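Side-chain contacts in glucose import ATP-binding protein GlcV (Sulfolobus solfataricus, PDB 1OXX), which hydrolyses ATP to energise glucose uptake, as the nucleotide-binding subunit of an archaeal ABC transporter: residues R49-L54 with P159-L164; G85-T90 with A152-K157. The protein carries 1 engineered substitution. One frame throughout, in Å; residues are numbered along the deposited sequence. Where two conformers were deposited one is given.

Contact 1 of 2, residues R49-L54 with P159-L164; sequences RIIAGL and PSLLLL
The last turn of the helix that follows the Walker A P-loop lies over strand 161-164 of the ABC core sheet, and Ala52 and Leu163 come nearest, their CA atoms 7.6 Å apart. Leu161 and Leu163 both turn their side chains toward the helix, as alternate residues of a strand do. Leu163 has the largest share of the contact, with Ile51 next. Its two methyls divide the work: Leu163 CD1 sits 3.7 Å from CB of Ala52, and CD2 lies 3.9 Å from CG2 of Ile51. The CG of Leu163 is anti to its carbonyl carbon (chi1 -57°), which sends the fork out to the helix. CG2 of Ile51 also meets CD2 of Leu161, and these two side chains cross at about a right angle. The contact is buried and wholly apolar. Around it, Ile51 and Leu161 both pack on Phe64 of strand 61-64, and Ile51 and Leu163 share Leu195 of strand 193-198. The helix stops in a Schellman motif with Gly53, of positive phi, as C-prime: Leu54 N bonds to Arg49 O at 2.9 Å and Gly53 N weakly to Ile50 O at 3.3 Å. Gly53 N also reaches Arg49 O at 2.9 Å.

Contact 2 of 2, residues G85-T90 with A152-K157; sequences GMVFQT and ARALVK
In the ABC ATPase domain, strand 84-88, an outermost strand of the core sheet, meets Ala154 at the end of helix 143-155. Ala154 is the centre of the contact and points its methyl at the strand. Its CB lies 3.6 Å from Met86 O and 3.9 Å from Val87 CG2, so the small side chain meets both backbone and side chain. The CG2 branch of Val87 is anti to its carbonyl carbon and stands beside the backbone N, which places it next to that methyl. The backbones come very close at Gly85, whose CA is 4.2 Å from the CA of Ala154. Here Gly85 CA makes a CA-H...O contact of 3.1 Å with Ala154 O, bent to 124° at the hydrogen. The strand can lie so near because Gly85 has no side chain between its CA and Ala154 O. Beyond Phe88 the strand runs into the loop of Gln89, an inferred ATP-binding residue. Farther along the strand, water links the two segments. Arg153 is extended through its first two torsions, with CG anti to the backbone N (chi1 -179°), and this carries its guanidinium along the strand. Outside the two segments, Arg153 bonds through NH1 to Ala92 O and through NH2 to Trp91 O, and it makes a cation-pi contact with Trp91. Both waters lie at the guanidinium edge, in its plane. The first accepts from Arg153 NE at 3.0 Å and probably donates to Met86 O at 2.8 Å. The second accepts from Phe88 N at 3.0 Å and takes a weak bond of 3.4 Å from Arg153 NH2.

Strands 84-88 and 161-165 are parallel neighbours in the core sheet, and they join the two contacts. Gly85 probably bonds through both its backbone N and its O: Gly85 O accepts from Leu163 N at 2.8 Å, and Gly85 N donates to Leu161 O at 2.9 Å. The centres of contact 1 and contact 2 are about 10 Å apart. Both segments of contact 2 fall, in sequence, between those of contact 1, and helix 143-155 is followed, after a short loop, by strand 161-165. Both contacts lie near the inferred ATP site. The side chain of Ala52 is about 9 Å from that of Thr45, and the side chain of Val87 is about 8 Å from that of Glu166.

Contact 1 of 2, residues R49-L54 with P159-L164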
ATOM      1  N   ARG A  49       2.790  11.796   9.135  1.00  6.72           N
ATOM      2  CA  ARG A  49       3.416  12.705  10.080  1.00  8.78           C
ATOM      3  C   ARG A  49       2.355  13.478  10.867  1.00  6.66           C
ATOM      4  O   ARG A  49       2.549  13.781  12.042  1.00  7.20           O
ATOM      5  CB  ARG A  49       4.364  13.664   9.351  1.00  8.93           C
ATOM      6  CG  ARG A  49       5.669  13.013   8.953  1.00 13.13           C
ATOM      7  CD  ARG A  49       6.576  13.879   8.109  1.00 15.06           C
ATOM      8  NE  ARG A  49       7.169  14.996   8.833  1.00 17.55           N
ATOM      9  CZ  ARG A  49       8.225  14.888   9.623  1.00 18.85           C
ATOM     10  NH1 ARG A  49       8.811  13.718   9.790  1.00 19.93           N
ATOM     11  NH2 ARG A  49       8.709  15.963  10.234  1.00 21.72           N
ATOM     12  N   ILE A  50       1.235  13.789  10.220  1.00  6.40           N
ATOM     13  CA  ILE A  50       0.146  14.459  10.916  1.00  4.58           C
ATOM     14  C   ILE A  50      -0.480  13.513  11.939  1.00  4.39           C
ATOM     15  O   ILE A  50      -0.785  13.918  13.071  1.00  5.71           O
ATOM     16  CB  ILE A  50      -0.870  15.015   9.912  1.00  5.87           C
ATOM     17  CG1 ILE A  50      -0.279  16.251   9.252  1.00  8.94           C
ATOM     18  CG2 ILE A  50      -2.173  15.362  10.593  1.00  8.80           C
ATOM     19  CD1 ILE A  50      -1.101  16.822   8.118  1.00  6.35           C
ATOM     20  N   ILE A  51      -0.703  12.255  11.566  1.00  4.52           N
ATOM     21  CA  ILE A  51      -1.228  11.304  12.556  1.00  4.91           C
ATOM     22  C   ILE A  51      -0.235  11.135  13.717  1.00  4.90           C
ATOM     23  O   ILE A  51      -0.653  11.021  14.864  1.00  6.00           O
ATOM     24  CB  ILE A  51      -1.556   9.932  11.912  1.00  6.22           C
ATOM     25  CG1 ILE A  51      -2.493  10.083  10.716  1.00  4.85           C
ATOM     26  CG2 ILE A  51      -2.137   8.990  12.948  1.00  4.70           C
ATOM     27  CD1 ILE A  51      -3.800  10.774  11.021  1.00  6.75           C
ATOM     28  N   ALA A  52       1.061  11.134  13.423  1.00  6.24           N
ATOM     29  CA  ALA A  52       2.067  10.947  14.476  1.00  7.64           C
ATOM     30  C   ALA A  52       2.206  12.164  15.374  1.00  7.99           C
ATOM     31  O   ALA A  52       2.564  12.047  16.542  1.00  9.58           O
ATOM     32  CB  ALA A  52       3.409  10.602  13.870  1.00  6.68           C
ATOM     33  N   GLY A  53       1.922  13.341  14.838  1.00  5.39           N
ATOM     34  CA  GLY A  53       2.082  14.566  15.595  1.00  5.06           C
ATOM     35  C   GLY A  53       3.411  15.245  15.280  1.00  7.94           C
ATOM     36  O   GLY A  53       3.804  16.194  15.958  1.00 12.09           O
ATOM     37  N   LEU A  54       4.098  14.763  14.253  1.00  7.08           N
ATOM     38  CA  LEU A  54       5.360  15.362  13.795  1.00  9.73           C
ATOM     39  C   LEU A  54       5.083  16.563  12.889  1.00 11.73           C
ATOM     40  O   LEU A  54       5.976  17.366  12.582  1.00 12.22           O
ATOM     41  CB  LEU A  54       6.219  14.321  13.077  1.00  9.05           C
ATOM     42  CG  LEU A  54       6.679  13.170  13.979  1.00 15.32           C
ATOM     43  CD1 LEU A  54       7.280  12.047  13.171  1.00 16.25           C
ATOM     44  CD2 LEU A  54       7.672  13.687  15.016  1.00 15.77           C
ATOM     45  N   PRO A 159       1.925   1.118  23.119  1.00 10.69           N
ATOM     46  CA  PRO A 159       1.092   2.053  22.377  1.00  5.76           C
ATOM     47  C   PRO A 159      -0.311   1.542  22.102  1.00  8.49           C
ATOM     48  O   PRO A 159      -0.597   0.353  22.230  1.00  9.21           O
ATOM     49  CB  PRO A 159       1.819   2.161  21.045  1.00  9.46           C
ATOM     50  CG  PRO A 159       2.616   0.958  20.902  1.00 13.95           C
ATOM     51  CD  PRO A 159       2.842   0.369  22.255  1.00 14.91           C
ATOM     52  N   SER A 160      -1.177   2.467  21.717  1.00  5.57           N
ATOM     53  CA  SER A 160      -2.534   2.170  21.283  1.00  6.22           C
ATOM     54  C   SER A 160      -2.642   2.176  19.764  1.00  6.01           C
ATOM     55  O   SER A 160      -3.579   1.624  19.224  1.00  6.34           O
ATOM     56  CB  SER A 160      -3.494   3.223  21.829  1.00  9.68           C
ATOM     57  OG  SER A 160      -3.611   3.136  23.244  1.00 13.29           O
ATOM     58  N   LEU A 161      -1.660   2.781  19.106  1.00  4.21           N
ATOM     59  CA  LEU A 161      -1.637   2.969  17.665  1.00  4.99           C
ATOM     60  C   LEU A 161      -0.240   2.668  17.148  1.00  4.60           C
ATOM     61  O   LEU A 161       0.749   3.176  17.670  1.00  7.29           O
ATOM     62  CB  LEU A 161      -1.998   4.415  17.346  1.00  4.74           C
ATOM     63  CG  LEU A 161      -1.882   4.887  15.899  1.00  7.39           C
ATOM     64  CD1 LEU A 161      -2.817   4.073  14.985  1.00  6.44           C
ATOM     65  CD2 LEU A 161      -2.180   6.389  15.807  1.00 10.66           C
ATOM     66  N   LEU A 162      -0.166   1.818  16.138  1.00  5.34           N
ATOM     67  CA  LEU A 162       1.094   1.496  15.496  1.00  7.96           C
ATOM     68  C   LEU A 162       1.056   2.099  14.094  1.00  7.00           C
ATOM     69  O   LEU A 162       0.155   1.804  13.328  1.00  6.93           O
ATOM     70  CB  LEU A 162       1.276  -0.011  15.407  1.00  8.16           C
ATOM     71  CG  LEU A 162       2.595  -0.500  14.796  1.00 10.34           C
ATOM     72  CD1 LEU A 162       3.797   0.013  15.590  1.00 10.91           C
ATOM     73  CD2 LEU A 162       2.596  -2.036  14.726  1.00 12.41           C
ATOM     74  N   LEU A 163       2.041   2.930  13.790  1.00  4.62           N
ATOM     75  CA  LEU A 163       2.132   3.643  12.516  1.00  2.85           C
ATOM     76  C   LEU A 163       3.323   3.101  11.731  1.00  6.01           C
ATOM     77  O   LEU A 163       4.439   3.109  12.227  1.00  6.91           O
ATOM     78  CB  LEU A 163       2.351   5.127  12.752  1.00  5.72           C
ATOM     79  CG  LEU A 163       1.319   5.860  13.589  1.00  8.07           C
ATOM     80  CD1 LEU A 163       1.650   7.357  13.784  1.00 12.15           C
ATOM     81  CD2 LEU A 163      -0.047   5.732  12.925  1.00  8.84           C
ATOM     82  N   LEU A 164       3.074   2.676  10.501  1.00  4.80           N
ATOM     83  CA  LEU A 164       4.088   2.084   9.635  1.00  6.46           C
ATOM     84  C   LEU A 164       4.149   2.871   8.332  1.00  7.23           C
ATOM     85  O   LEU A 164       3.149   3.036   7.648  1.00  8.66           O
ATOM     86  CB  LEU A 164       3.739   0.637   9.325  1.00  7.29           C
ATOM     87  CG  LEU A 164       3.494  -0.301  10.507  0.50 11.27           C
ATOM     88  CD1 LEU A 164       2.974  -1.651  10.007  0.50 10.17           C
ATOM     89  CD2 LEU A 164       4.739  -0.479  11.363  0.50 14.89           C
TER

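Contact 2 of 2, residues G85-T90 with A152-K157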
ATOM      1  N   GLY A  85       3.376   4.116  18.413  1.00  5.20           N
ATOM      2  CA  GLY A  85       4.621   3.446  18.086  1.00  7.45           C
ATOM      3  C   GLY A  85       4.855   3.655  16.604  1.00  6.90           C
ATOM      4  O   GLY A  85       3.934   3.466  15.806  1.00  7.33           O
ATOM      5  N   MET A  86       6.066   4.057  16.241  1.00  4.22           N
ATOM      6  CA  MET A  86       6.389   4.372  14.855  1.00  5.99           C
ATOM      7  C   MET A  86       7.454   3.442  14.283  1.00  7.53           C
ATOM      8  O   MET A  86       8.513   3.274  14.892  1.00  6.81           O
ATOM      9  CB  MET A  86       6.895   5.814  14.755  1.00 10.89           C
ATOM     10  CG  MET A  86       5.841   6.867  15.044  1.00 12.74           C
ATOM     11  SD  MET A  86       6.516   8.534  15.191  1.00 15.09           S
ATOM     12  CE  MET A  86       7.329   8.413  16.775  1.00 32.28           C
ATOM     13  N   VAL A  87       7.177   2.871  13.117  1.00  6.48           N
ATOM     14  CA  VAL A  87       8.149   2.081  12.362  1.00  9.41           C
ATOM     15  C   VAL A  87       8.198   2.779  11.026  1.00  7.85           C
ATOM     16  O   VAL A  87       7.331   2.557  10.181  1.00  9.45           O
ATOM     17  CB  VAL A  87       7.717   0.651  12.144  1.00 14.17           C
ATOM     18  CG1 VAL A  87       8.758  -0.070  11.312  1.00 18.74           C
ATOM     19  CG2 VAL A  87       7.515  -0.044  13.481  1.00 14.10           C
ATOM     20  N   PHE A  88       9.188   3.635  10.858  1.00 11.99           N
ATOM     21  CA  PHE A  88       9.286   4.479   9.674  1.00  8.26           C
ATOM     22  C   PHE A  88      10.607   4.188   9.009  1.00 15.23           C
ATOM     23  O   PHE A  88      11.645   4.194   9.663  1.00 14.84           O
ATOM     24  CB  PHE A  88       9.272   5.963  10.047  1.00 12.58           C
ATOM     25  CG  PHE A  88       7.953   6.494  10.564  1.00 12.31           C
ATOM     26  CD1 PHE A  88       6.796   5.741  10.549  1.00 12.52           C
ATOM     27  CD2 PHE A  88       7.893   7.786  11.067  1.00 22.37           C
ATOM     28  CE1 PHE A  88       5.612   6.268  11.010  1.00 15.21           C
ATOM     29  CE2 PHE A  88       6.706   8.311  11.533  1.00 21.77           C
ATOM     30  CZ  PHE A  88       5.570   7.557  11.496  1.00 15.84           C
ATOM     31  N   GLN A  89      10.581   3.990   7.701  1.00 11.57           N
ATOM     32  CA  GLN A  89      11.810   3.709   6.972  1.00 17.01           C
ATOM     33  C   GLN A  89      12.856   4.788   7.263  1.00 14.78           C
ATOM     34  O   GLN A  89      14.051   4.494   7.359  1.00 22.13           O
ATOM     35  CB  GLN A  89      11.534   3.606   5.471  1.00 19.24           C
ATOM     36  CG  GLN A  89      12.783   3.245   4.667  1.00 25.93           C
ATOM     37  CD  GLN A  89      12.495   2.912   3.214  1.00 40.26           C
ATOM     38  OE1 GLN A  89      12.980   1.903   2.698  1.00 36.14           O
ATOM     39  NE2 GLN A  89      11.717   3.760   2.547  1.00 26.17           N
ATOM     40  N   THR A  90      12.399   6.025   7.439  1.00 17.07           N
ATOM     41  CA  THR A  90      13.284   7.162   7.690  1.00 16.78           C
ATOM     42  C   THR A  90      13.716   7.331   9.146  1.00 20.13           C
ATOM     43  O   THR A  90      14.493   8.241   9.449  1.00 22.46           O
ATOM     44  CB  THR A  90      12.604   8.463   7.239  1.00 22.16           C
ATOM     45  OG1 THR A  90      11.320   8.576   7.862  1.00 21.39           O
ATOM     46  CG2 THR A  90      12.291   8.423   5.747  1.00 24.50           C
ATOM     47  N   ALA A 152      10.523  -3.423  18.232  1.00  4.92           N
ATOM     48  CA  ALA A 152      10.577  -3.433  19.685  1.00  3.65           C
ATOM     49  C   ALA A 152      10.629  -2.012  20.219  1.00  4.09           C
ATOM     50  O   ALA A 152       9.981  -1.687  21.224  1.00  5.65           O
ATOM     51  CB  ALA A 152      11.809  -4.213  20.130  1.00  3.68           C
ATOM     52  N   ARG A 153      11.449  -1.177  19.598  1.00  4.65           N
ATOM     53  CA  ARG A 153      11.518   0.236  19.986  1.00  7.43           C
ATOM     54  C   ARG A 153      10.137   0.900  19.907  1.00  6.40           C
ATOM     55  O   ARG A 153       9.745   1.666  20.789  1.00  7.68           O
ATOM     56  CB  ARG A 153      12.522   0.971  19.100  1.00  6.61           C
ATOM     57  CG  ARG A 153      12.671   2.408  19.449  1.00  8.77           C
ATOM     58  CD  ARG A 153      13.676   3.142  18.595  1.00 13.04           C
ATOM     59  NE  ARG A 153      13.355   3.068  17.186  1.00 10.71           N
ATOM     60  CZ  ARG A 153      14.138   3.522  16.224  1.00 10.15           C
ATOM     61  NH1 ARG A 153      15.317   4.057  16.527  1.00  8.31           N
ATOM     62  NH2 ARG A 153      13.772   3.400  14.959  1.00  9.92           N
ATOM     63  N   ALA A 154       9.400   0.608  18.842  1.00  3.39           N
ATOM     64  CA  ALA A 154       8.053   1.158  18.658  1.00  4.64           C
ATOM     65  C   ALA A 154       7.042   0.667  19.677  1.00  8.12           C
ATOM     66  O   ALA A 154       6.068   1.372  19.949  1.00  8.47           O
ATOM     67  CB  ALA A 154       7.559   0.831  17.290  1.00  7.65           C
ATOM     68  N   LEU A 155       7.258  -0.523  20.237  1.00  4.78           N
ATOM     69  CA  LEU A 155       6.290  -1.184  21.123  1.00  4.55           C
ATOM     70  C   LEU A 155       6.608  -1.077  22.607  1.00  4.27           C
ATOM     71  O   LEU A 155       5.820  -1.462  23.466  1.00  6.21           O
ATOM     72  CB  LEU A 155       6.219  -2.662  20.757  1.00  6.65           C
ATOM     73  CG  LEU A 155       5.725  -2.952  19.348  1.00  6.80           C
ATOM     74  CD1 LEU A 155       5.824  -4.443  19.085  1.00 10.86           C
ATOM     75  CD2 LEU A 155       4.318  -2.471  19.165  1.00  9.81           C
ATOM     76  N   VAL A 156       7.778  -0.543  22.904  1.00  5.68           N
ATOM     77  CA  VAL A 156       8.280  -0.583  24.276  1.00  4.39           C
ATOM     78  C   VAL A 156       7.445   0.179  25.309  1.00  6.02           C
ATOM     79  O   VAL A 156       7.440  -0.183  26.479  1.00  7.61           O
ATOM     80  CB  VAL A 156       9.783  -0.171  24.331  1.00  5.83           C
ATOM     81  CG1 VAL A 156       9.957   1.314  24.273  1.00  5.00           C
ATOM     82  CG2 VAL A 156      10.411  -0.751  25.562  1.00  7.81           C
ATOM     83  N   LYS A 157       6.748   1.221  24.876  1.00  4.84           N
ATOM     84  CA  LYS A 157       5.864   1.999  25.771  1.00  5.93           C
ATOM     85  C   LYS A 157       4.391   1.580  25.702  1.00 14.92           C
ATOM     86  O   LYS A 157       3.505   2.325  26.114  1.00 13.40           O
ATOM     87  CB  LYS A 157       5.930   3.496  25.455  1.00  9.78           C
ATOM     88  CG  LYS A 157       7.275   4.176  25.714  0.50  8.71           C
ATOM     89  CD  LYS A 157       7.173   5.691  25.589  0.50 10.57           C
ATOM     90  CE  LYS A 157       6.930   6.137  24.155  0.50  8.52           C
ATOM     91  NZ  LYS A 157       6.819   7.626  24.040  0.50 15.66           N
TER
HETATM   92  O   HOH W   1      10.965   2.106  15.567  1.00 15.89           O
HETATM   93  O   HOH W   2      11.468   2.816  12.545  1.00 22.52           O